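Local coordinates for alpha-fucosidase GH29 (PDB 4PSR), which hydrolyses alpha-L-fucosides, probably including the alpha-1,6-linked fucose on the reducing-end N-acetylglucosamine of glycoprotein glycans, at residues Glu12-His17 with Glu251-Tyr256; Arg212-Leu215 with Gln219-Ile222; Val527-Ala532 with Gly578-Ser583. All coordinates share one frame; numbering follows the deposited sequence.

Contact 1 of 3, residues Glu12-His17 with Glu251-Tyr256. With NA (sodium ion), chain J.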
loop_
_atom_site.group_PDB
_atom_site.type_symbol
_atom_site.label_atom_id
_atom_site.label_comp_id
_atom_site.label_asym_id
_atom_site.label_seq_id
_atom_site.Cartn_x
_atom_site.Cartn_y
_atom_site.Cartn_z
ATOM N N GLU A 12 -1.172 21.426 13.437
ATOM C CA GLU A 12 -2.511 21.461 13.947
ATOM C C GLU A 12 -3.532 21.775 12.837
ATOM O O GLU A 12 -4.623 21.208 12.809
ATOM C CB GLU A 12 -2.554 22.438 15.135
ATOM C CG GLU A 12 -1.951 23.849 14.847
ATOM C CD GLU A 12 -0.420 24.030 15.100
ATOM O OE1 GLU A 12 0.402 23.056 15.164
ATOM O OE2 GLU A 12 -0.029 25.218 15.220
ATOM N N SER A 13 -3.157 22.629 11.888
ATOM C CA SER A 13 -4.036 22.951 10.759
ATOM C C SER A 13 -4.171 21.759 9.782
ATOM O O SER A 13 -5.275 21.364 9.419
ATOM C CB SER A 13 -3.483 24.151 9.987
ATOM O OG SER A 13 -4.328 24.478 8.894
ATOM N N THR A 14 -3.025 21.199 9.403
ATOM C CA THR A 14 -3.012 20.107 8.425
ATOM C C THR A 14 -3.600 18.817 9.002
ATOM O O THR A 14 -4.105 18.000 8.239
ATOM C CB THR A 14 -1.615 19.881 7.830
ATOM O OG1 THR A 14 -0.664 19.601 8.855
ATOM C CG2 THR A 14 -1.132 21.095 7.017
ATOM N N ASP A 15 -3.596 18.649 10.332
ATOM C CA ASP A 15 -4.185 17.472 10.981
ATOM C C ASP A 15 -5.651 17.332 10.597
ATOM O O ASP A 15 -6.204 16.216 10.581
ATOM C CB ASP A 15 -4.130 17.574 12.526
ATOM C CG ASP A 15 -2.763 17.228 13.131
ATOM O OD1 ASP A 15 -1.863 16.638 12.487
ATOM O OD2 ASP A 15 -2.580 17.550 14.330
ATOM N N LYS A 16 -6.320 18.443 10.318
ATOM C CA LYS A 16 -7.745 18.388 10.034
ATOM C C LYS A 16 -8.097 17.765 8.666
ATOM O O LYS A 16 -9.250 17.446 8.395
ATOM C CB LYS A 16 -8.371 19.777 10.169
ATOM C CG LYS A 16 -8.225 20.335 11.591
ATOM C CD LYS A 16 -9.067 21.588 11.823
ATOM C CE LYS A 16 -10.549 21.261 11.997
ATOM N NZ LYS A 16 -10.822 20.400 13.188
ATOM N N HIS A 17 -7.102 17.621 7.797
ATOM C CA HIS A 17 -7.320 16.945 6.526
ATOM C C HIS A 17 -7.693 15.491 6.765
ATOM O O HIS A 17 -7.091 14.827 7.601
ATOM C CB HIS A 17 -6.063 17.032 5.678
ATOM C CG HIS A 17 -6.184 16.325 4.360
ATOM N ND1 HIS A 17 -5.578 15.108 4.101
ATOM C CD2 HIS A 17 -6.845 16.678 3.239
ATOM C CE1 HIS A 17 -5.887 14.740 2.866
ATOM N NE2 HIS A 17 -6.655 15.669 2.326
ATOM N N GLU A 251 4.732 23.129 4.435
ATOM C CA GLU A 251 4.292 23.942 3.304
ATOM C C GLU A 251 3.739 23.039 2.175
ATOM O O GLU A 251 2.757 23.384 1.529
ATOM C CB GLU A 251 5.451 24.818 2.818
ATOM C CG GLU A 251 5.704 26.008 3.765
ATOM C CD GLU A 251 7.009 26.733 3.532
ATOM O OE1 GLU A 251 7.780 26.348 2.645
ATOM O OE2 GLU A 251 7.266 27.713 4.271
ATOM N N PHE A 252 4.389 21.891 1.957
ATOM C CA PHE A 252 3.852 20.896 1.019
ATOM C C PHE A 252 2.446 20.430 1.410
ATOM O O PHE A 252 1.518 20.440 0.567
ATOM C CB PHE A 252 4.759 19.668 0.902
ATOM C CG PHE A 252 4.059 18.510 0.248
ATOM C CD1 PHE A 252 3.735 18.533 -1.110
ATOM C CD2 PHE A 252 3.651 17.421 1.010
ATOM C CE1 PHE A 252 3.037 17.472 -1.697
ATOM C CE2 PHE A 252 2.961 16.355 0.436
ATOM C CZ PHE A 252 2.650 16.384 -0.914
ATOM N N LEU A 253 2.261 20.011 2.669
ATOM C CA LEU A 253 0.973 19.507 3.115
ATOM C C LEU A 253 -0.112 20.568 2.931
ATOM O O LEU A 253 -1.189 20.297 2.385
ATOM C CB LEU A 253 1.073 19.031 4.586
ATOM C CG LEU A 253 1.973 17.823 4.824
ATOM C CD1 LEU A 253 2.190 17.586 6.320
ATOM C CD2 LEU A 253 1.358 16.562 4.168
ATOM N N ALA A 254 0.154 21.783 3.413
ATOM C CA ALA A 254 -0.840 22.845 3.255
ATOM C C ALA A 254 -1.141 23.158 1.782
ATOM O O ALA A 254 -2.300 23.315 1.404
ATOM C CB ALA A 254 -0.416 24.125 4.007
ATOM N N TYR A 255 -0.092 23.214 0.951
ATOM C CA TYR A 255 -0.289 23.519 -0.465
ATOM C C TYR A 255 -1.147 22.475 -1.170
ATOM O O TYR A 255 -2.125 22.799 -1.835
ATOM C CB TYR A 255 1.043 23.700 -1.171
ATOM C CG TYR A 255 0.947 24.304 -2.548
ATOM C CD1 TYR A 255 1.115 25.667 -2.737
ATOM C CD2 TYR A 255 0.701 23.524 -3.669
ATOM C CE1 TYR A 255 1.043 26.238 -3.985
ATOM C CE2 TYR A 255 0.644 24.087 -4.932
ATOM C CZ TYR A 255 0.812 25.460 -5.070
ATOM O OH TYR A 255 0.760 26.056 -6.315
ATOM N N TYR A 256 -0.807 21.209 -0.964
ATOM C CA TYR A 256 -1.542 20.130 -1.595
ATOM C C TYR A 256 -2.975 20.049 -1.065
ATOM O O TYR A 256 -3.917 19.914 -1.859
ATOM C CB TYR A 256 -0.802 18.821 -1.365
ATOM C CG TYR A 256 -1.393 17.616 -2.097
ATOM C CD1 TYR A 256 -1.945 17.732 -3.375
ATOM C CD2 TYR A 256 -1.370 16.346 -1.521
ATOM C CE1 TYR A 256 -2.427 16.612 -4.064
ATOM C CE2 TYR A 256 -1.861 15.230 -2.197
ATOM C CZ TYR A 256 -2.385 15.374 -3.461
ATOM O OH TYR A 256 -2.856 14.239 -4.106
HETATM NA NA NA J . -7.277 14.157 9.896
HETATM O O HOH W 1 -9.523 14.966 9.868
HETATM O O HOH W 2 -8.001 11.880 9.193
HETATM O O HOH W 3 -7.452 13.681 12.292
#
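The flat peptide group joining Leu253 to Ala254 carries the Thr14 methyl on one face: CG2 stands almost squarely above Ala254 N at 3.9 Å. At the edges of that peptide the methyl is flanked by Leu253 CB, 3.9 Å from CG2, and by the Ala254 methyl, whose CB lies 4.3 Å from CG2. The short N-terminal helix 11-14 is thereby seated against helix 246-263, one of the outer helices of the (beta/alpha)8 barrel of this GH29 enzyme. The packing is by van der Waals contact only, a methyl on carbon atoms and a peptide face, and rests on Thr14 alone from its side. With its chi1 of 58°, CG2 is anti to the carbonyl carbon and turned to the barrel helix, while OG1 is taken up by Thr10 O one helical turn back. The Leu253 and Thr14 side chains cross at about a right angle; beyond CB, Leu253 reaches inward to Thr269 of strand 268-272. Another flat group, the His17 imidazole, stacks on Phe257 of the same barrel helix, and its ND1 is hydrogen-bonded to Ser282 O. Between Thr14 and His17 the chain makes a type I beta turn, closed by His17 N to Thr14 O at 3.1 Å. The turn presents two carbonyls to a sodium ion, whose six ligands also include Thr281 O and three waters. Asp15 O and His17 O each lie 2.4 Å from the sodium; water 2 sits nearly opposite Asp15 O across the ion, and water 3 nearly opposite His17 O.

Contact 2 of 3, residues Arg212-Leu215 with Gln219-Ile222; sequences REML and QPDI
Pro220 turns its ring back against the end of the helix it has just left, touching Met214 and Leu215. Of its side-chain carbons CB stays back, 4.8 Å from Met214 SD. Next, CG fits between two helix side chains, with Met214 SD at 4.0 Å and Leu215 CB also at 4.0 Å from it. At the other end of the ring CD lies low over the backbone, 3.5 Å from Leu215 O, and also meets Leu215 CB at 3.8 Å. The bend at chi2 (-80°) brings the Met214 sulfur round to the proline. Of the Leu215 side chain only CB takes part, because a chi1 of 74° sends its branched end off to Tyr255 and Trp263 of helix 246-263. Beside the ring, Gln219 N donates to Leu215 O at 2.9 Å. This bond is bent, 135° at the hydrogen, and the donor stands above the carbonyl plane. Gln219 is the first residue to leave the helix, with positive phi, and Pro220, lacking an N-H, cannot carry the helical bonding on. The exit is held from outside by Lys265, whose NZ binds both Gln219 O and Asp221 OD1. Such a sharp helix end, followed after three loop residues by a buried barrel strand, is the alpha-to-beta connection of a (beta/alpha)8 barrel, here taking helix 200-218 into strand 222-225.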
loop_
_atom_site.group_PDB
_atom_site.type_symbol
_atom_site.label_atom_id
_atom_site.label_comp_id
_atom_site.label_asym_id
_atom_site.label_seq_id
_atom_site.Cartn_x
_atom_site.Cartn_y
_atom_site.Cartn_z
ATOM N N ARG A 212 5.314 20.963 -5.738
ATOM C CA ARG A 212 4.373 22.005 -6.130
ATOM C C ARG A 212 4.155 22.038 -7.646
ATOM O O ARG A 212 3.019 22.107 -8.129
ATOM C CB ARG A 212 4.869 23.369 -5.640
ATOM C CG ARG A 212 4.143 24.544 -6.282
ATOM C CD ARG A 212 4.324 25.842 -5.519
ATOM N NE ARG A 212 5.731 26.200 -5.448
ATOM C CZ ARG A 212 6.199 27.343 -4.966
ATOM N NH1 ARG A 212 7.506 27.552 -4.947
ATOM N NH2 ARG A 212 5.371 28.263 -4.496
ATOM N N GLU A 213 5.251 21.990 -8.386
ATOM C CA GLU A 213 5.216 22.071 -9.848
ATOM C C GLU A 213 4.519 20.826 -10.388
ATOM O O GLU A 213 3.630 20.906 -11.249
ATOM C CB GLU A 213 6.628 22.180 -10.405
ATOM C CG GLU A 213 6.712 22.459 -11.908
ATOM C CD GLU A 213 8.150 22.511 -12.337
ATOM O OE1 GLU A 213 8.817 21.461 -12.199
ATOM O OE2 GLU A 213 8.675 23.609 -12.689
ATOM N N MET A 214 4.899 19.650 -9.882
ATOM C CA MET A 214 4.307 18.408 -10.354
ATOM C C MET A 214 2.814 18.394 -10.059
ATOM O O MET A 214 1.999 18.009 -10.908
ATOM C CB MET A 214 5.007 17.185 -9.704
ATOM C CG MET A 214 4.336 15.815 -10.001
ATOM S SD MET A 214 2.890 15.471 -8.977
ATOM C CE MET A 214 3.676 15.274 -7.373
ATOM N N LEU A 215 2.408 18.821 -8.874
ATOM C CA LEU A 215 1.011 18.601 -8.501
ATOM C C LEU A 215 0.078 19.612 -9.184
ATOM O O LEU A 215 -1.070 19.274 -9.493
ATOM C CB LEU A 215 0.842 18.536 -6.982
ATOM C CG LEU A 215 0.918 19.812 -6.131
ATOM C CD1 LEU A 215 -0.433 20.540 -6.109
ATOM C CD2 LEU A 215 1.388 19.511 -4.707
ATOM N N GLN A 219 -2.408 17.420 -11.208
ATOM C CA GLN A 219 -3.503 17.298 -10.244
ATOM C C GLN A 219 -3.726 15.869 -9.695
ATOM O O GLN A 219 -4.831 15.303 -9.793
ATOM C CB GLN A 219 -4.815 17.888 -10.797
ATOM C CG GLN A 219 -4.671 19.348 -11.248
ATOM C CD GLN A 219 -5.997 19.992 -11.670
ATOM O OE1 GLN A 219 -7.054 19.349 -11.655
ATOM N NE2 GLN A 219 -5.933 21.266 -12.082
ATOM N N PRO A 220 -2.687 15.297 -9.085
ATOM C CA PRO A 220 -2.809 13.914 -8.589
ATOM C C PRO A 220 -3.833 13.736 -7.472
ATOM O O PRO A 220 -3.983 14.618 -6.611
ATOM C CB PRO A 220 -1.409 13.613 -8.051
ATOM C CG PRO A 220 -0.873 14.967 -7.660
ATOM C CD PRO A 220 -1.429 15.933 -8.651
ATOM N N ASP A 221 -4.516 12.600 -7.500
ATOM C CA ASP A 221 -5.409 12.195 -6.433
ATOM C C ASP A 221 -4.656 11.667 -5.215
ATOM O O ASP A 221 -5.161 11.777 -4.098
ATOM C CB ASP A 221 -6.371 11.156 -6.977
ATOM C CG ASP A 221 -7.190 11.706 -8.114
ATOM O OD1 ASP A 221 -7.985 12.647 -7.857
ATOM O OD2 ASP A 221 -7.023 11.252 -9.268
ATOM N N ILE A 222 -3.494 11.083 -5.458
ATOM C CA ILE A 222 -2.623 10.584 -4.404
ATOM C C ILE A 222 -1.207 11.001 -4.707
ATOM O O ILE A 222 -0.732 10.832 -5.838
ATOM C CB ILE A 222 -2.622 9.030 -4.311
ATOM C CG1 ILE A 222 -4.038 8.449 -4.087
ATOM C CG2 ILE A 222 -1.657 8.560 -3.195
ATOM C CD1 ILE A 222 -4.175 6.976 -4.530
#

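Contact 3 of 3, residues Val527-Ala532 with Gly578-Ser583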
loop_
_atom_site.group_PDB
_atom_site.type_symbol
_atom_site.label_atom_id
_atom_site.label_comp_id
_atom_site.label_asym_id
_atom_site.label_seq_id
_atom_site.Cartn_x
_atom_site.Cartn_y
_atom_site.Cartn_z
ATOM N N VAL A 527 -8.423 6.028 18.462
ATOM C CA VAL A 527 -8.574 6.029 17.011
ATOM C C VAL A 527 -8.954 4.635 16.509
ATOM O O VAL A 527 -9.861 4.497 15.688
ATOM C CB VAL A 527 -7.286 6.490 16.331
ATOM C CG1 VAL A 527 -7.326 6.269 14.832
ATOM C CG2 VAL A 527 -7.050 7.991 16.618
ATOM N N PHE A 528 -8.288 3.599 17.024
ATOM C CA PHE A 528 -8.594 2.234 16.613
ATOM C C PHE A 528 -10.050 1.919 16.902
ATOM O O PHE A 528 -10.770 1.456 16.029
ATOM C CB PHE A 528 -7.673 1.224 17.317
ATOM C CG PHE A 528 -7.872 -0.197 16.841
ATOM C CD1 PHE A 528 -9.007 -0.912 17.207
ATOM C CD2 PHE A 528 -6.905 -0.839 16.065
ATOM C CE1 PHE A 528 -9.189 -2.205 16.759
ATOM C CE2 PHE A 528 -7.092 -2.113 15.609
ATOM C CZ PHE A 528 -8.227 -2.806 15.971
ATOM N N LEU A 529 -10.481 2.139 18.130
ATOM C CA LEU A 529 -11.799 1.685 18.553
ATOM C C LEU A 529 -12.874 2.460 17.798
ATOM O O LEU A 529 -13.875 1.875 17.333
ATOM C CB LEU A 529 -11.920 1.812 20.079
ATOM C CG LEU A 529 -11.022 0.865 20.878
ATOM C CD1 LEU A 529 -10.801 1.391 22.323
ATOM C CD2 LEU A 529 -11.550 -0.571 20.845
ATOM N N THR A 530 -12.663 3.757 17.620
ATOM C CA THR A 530 -13.581 4.593 16.884
ATOM C C THR A 530 -13.706 4.087 15.452
ATOM O O THR A 530 -14.817 3.903 14.942
ATOM C CB THR A 530 -13.122 6.063 16.893
ATOM O OG1 THR A 530 -13.109 6.537 18.240
ATOM C CG2 THR A 530 -14.047 6.942 16.065
ATOM N N GLU A 531 -12.580 3.854 14.775
ATOM C CA GLU A 531 -12.658 3.407 13.377
ATOM C C GLU A 531 -13.305 2.023 13.256
ATOM O O GLU A 531 -13.975 1.729 12.257
ATOM C CB GLU A 531 -11.270 3.408 12.720
ATOM C CG GLU A 531 -11.361 3.333 11.176
ATOM C CD GLU A 531 -10.023 3.044 10.535
ATOM O OE1 GLU A 531 -9.504 1.943 10.757
ATOM O OE2 GLU A 531 -9.486 3.921 9.821
ATOM N N ALA A 532 -13.121 1.176 14.264
ATOM C CA ALA A 532 -13.684 -0.175 14.283
ATOM C C ALA A 532 -15.178 -0.145 14.524
ATOM O O ALA A 532 -15.833 -1.184 14.390
ATOM C CB ALA A 532 -13.013 -1.005 15.353
ATOM N N GLY A 578 -10.778 5.131 27.321
ATOM C CA GLY A 578 -10.224 5.755 26.127
ATOM C C GLY A 578 -9.394 4.795 25.273
ATOM O O GLY A 578 -9.251 4.999 24.068
ATOM N N SER A 579 -8.839 3.776 25.898
ATOM C CA SER A 579 -7.941 2.844 25.213
ATOM C C SER A 579 -7.833 1.547 26.007
ATOM O O SER A 579 -8.117 1.515 27.220
ATOM C CB SER A 579 -6.559 3.486 24.962
ATOM O OG SER A 579 -5.992 4.035 26.145
ATOM N N ILE A 580 -7.436 0.469 25.336
ATOM C CA ILE A 580 -7.438 -0.866 25.938
ATOM C C ILE A 580 -6.218 -1.680 25.521
ATOM O O ILE A 580 -5.831 -1.640 24.353
ATOM C CB ILE A 580 -8.710 -1.667 25.527
ATOM C CG1 ILE A 580 -9.990 -0.906 25.915
ATOM C CG2 ILE A 580 -8.679 -3.081 26.136
ATOM C CD1 ILE A 580 -11.275 -1.492 25.318
ATOM N N VAL A 581 -5.620 -2.406 26.464
ATOM C CA VAL A 581 -4.543 -3.353 26.181
ATOM C C VAL A 581 -5.027 -4.745 26.533
ATOM O O VAL A 581 -5.422 -5.001 27.673
ATOM C CB VAL A 581 -3.273 -3.049 27.002
ATOM C CG1 VAL A 581 -2.156 -4.077 26.720
ATOM C CG2 VAL A 581 -2.797 -1.647 26.709
ATOM N N VAL A 582 -5.004 -5.647 25.564
ATOM C CA VAL A 582 -5.477 -7.004 25.763
ATOM C C VAL A 582 -4.234 -7.903 25.780
ATOM O O VAL A 582 -3.433 -7.863 24.849
ATOM C CB VAL A 582 -6.451 -7.377 24.657
ATOM C CG1 VAL A 582 -7.019 -8.759 24.896
ATOM C CG2 VAL A 582 -7.575 -6.328 24.589
ATOM N N SER A 583 -4.078 -8.677 26.848
ATOM C CA SER A 583 -2.854 -9.450 27.084
ATOM C C SER A 583 -3.177 -10.897 27.439
ATOM O O SER A 583 -4.262 -11.204 27.945
ATOM C CB SER A 583 -2.041 -8.820 28.221
ATOM O OG SER A 583 -1.863 -7.419 28.050
#
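A classic beta bulge at the start of strand 579-584, where Gly578 and Ser579 both face Phe553 of strand 548-553, is the surface on which the short helix 526-532 rests. From the helix one side chain does the work: Leu529 points at the strand, and its CD1 methyl makes all the close approaches. CD1 lies 4.3 Å from Gly578 O and likewise 4.3 Å from Ser579 CA, so it sits against the bulge backbone. It then meets Ile580 methyl to methyl, Leu529 CD1 to Ile580 CD1 at 4.2 Å, with the two side chains crossing at about a right angle. Ile580 reaches this point with CG1 anti to its carbonyl carbon (chi1 -57°) and CD1 extended beyond it. These are ordinary van der Waals distances, and the contact has no polar bond of its own. The Gly578 carbonyl that Leu529 brushes accepts a hydrogen bond from Thr526 OG1, at the first residue of the same helix, and Ser579 OG is held by Gly555 O and Phe558 N. Leu529 also touches Leu519 of the other sheet. On the far side of the strand, Val581 is touched by a mannose of a protein-linked glycan. From the helix, Glu531 forms salt bridges with Arg297 and Arg25 of the barrel domain. Two four-stranded antiparallel sheets, each taking one strand from the other half of the domain, are consistent with a beta-gamma-crystallin fold, in which this helix fills the link between the third and fourth strands of the first Greek key.

How the contacts relate
Starting from the N terminus, residues 12-17 wait some 230 residues for helix 246-263 before contact 1 closes, a loop that encloses the first four barrel strands. Contact 2 is nested inside it, a short closure where helix 200-218 passes into strand 222-225. The two are neighbours in space as well, their centres 14 Å apart: Tyr256 OH lies 2.8 Å from Pro220 O, probably hydrogen-bonded to it. Contact 3 follows in series, entirely within the last, beta-rich domain, its centre 26 Å from that of contact 1. Contact 1 ties the N-terminal helix to the barrel's outer layer, contact 2 a helix to its next strand, and contact 3 a helix to a sheet of the last domain.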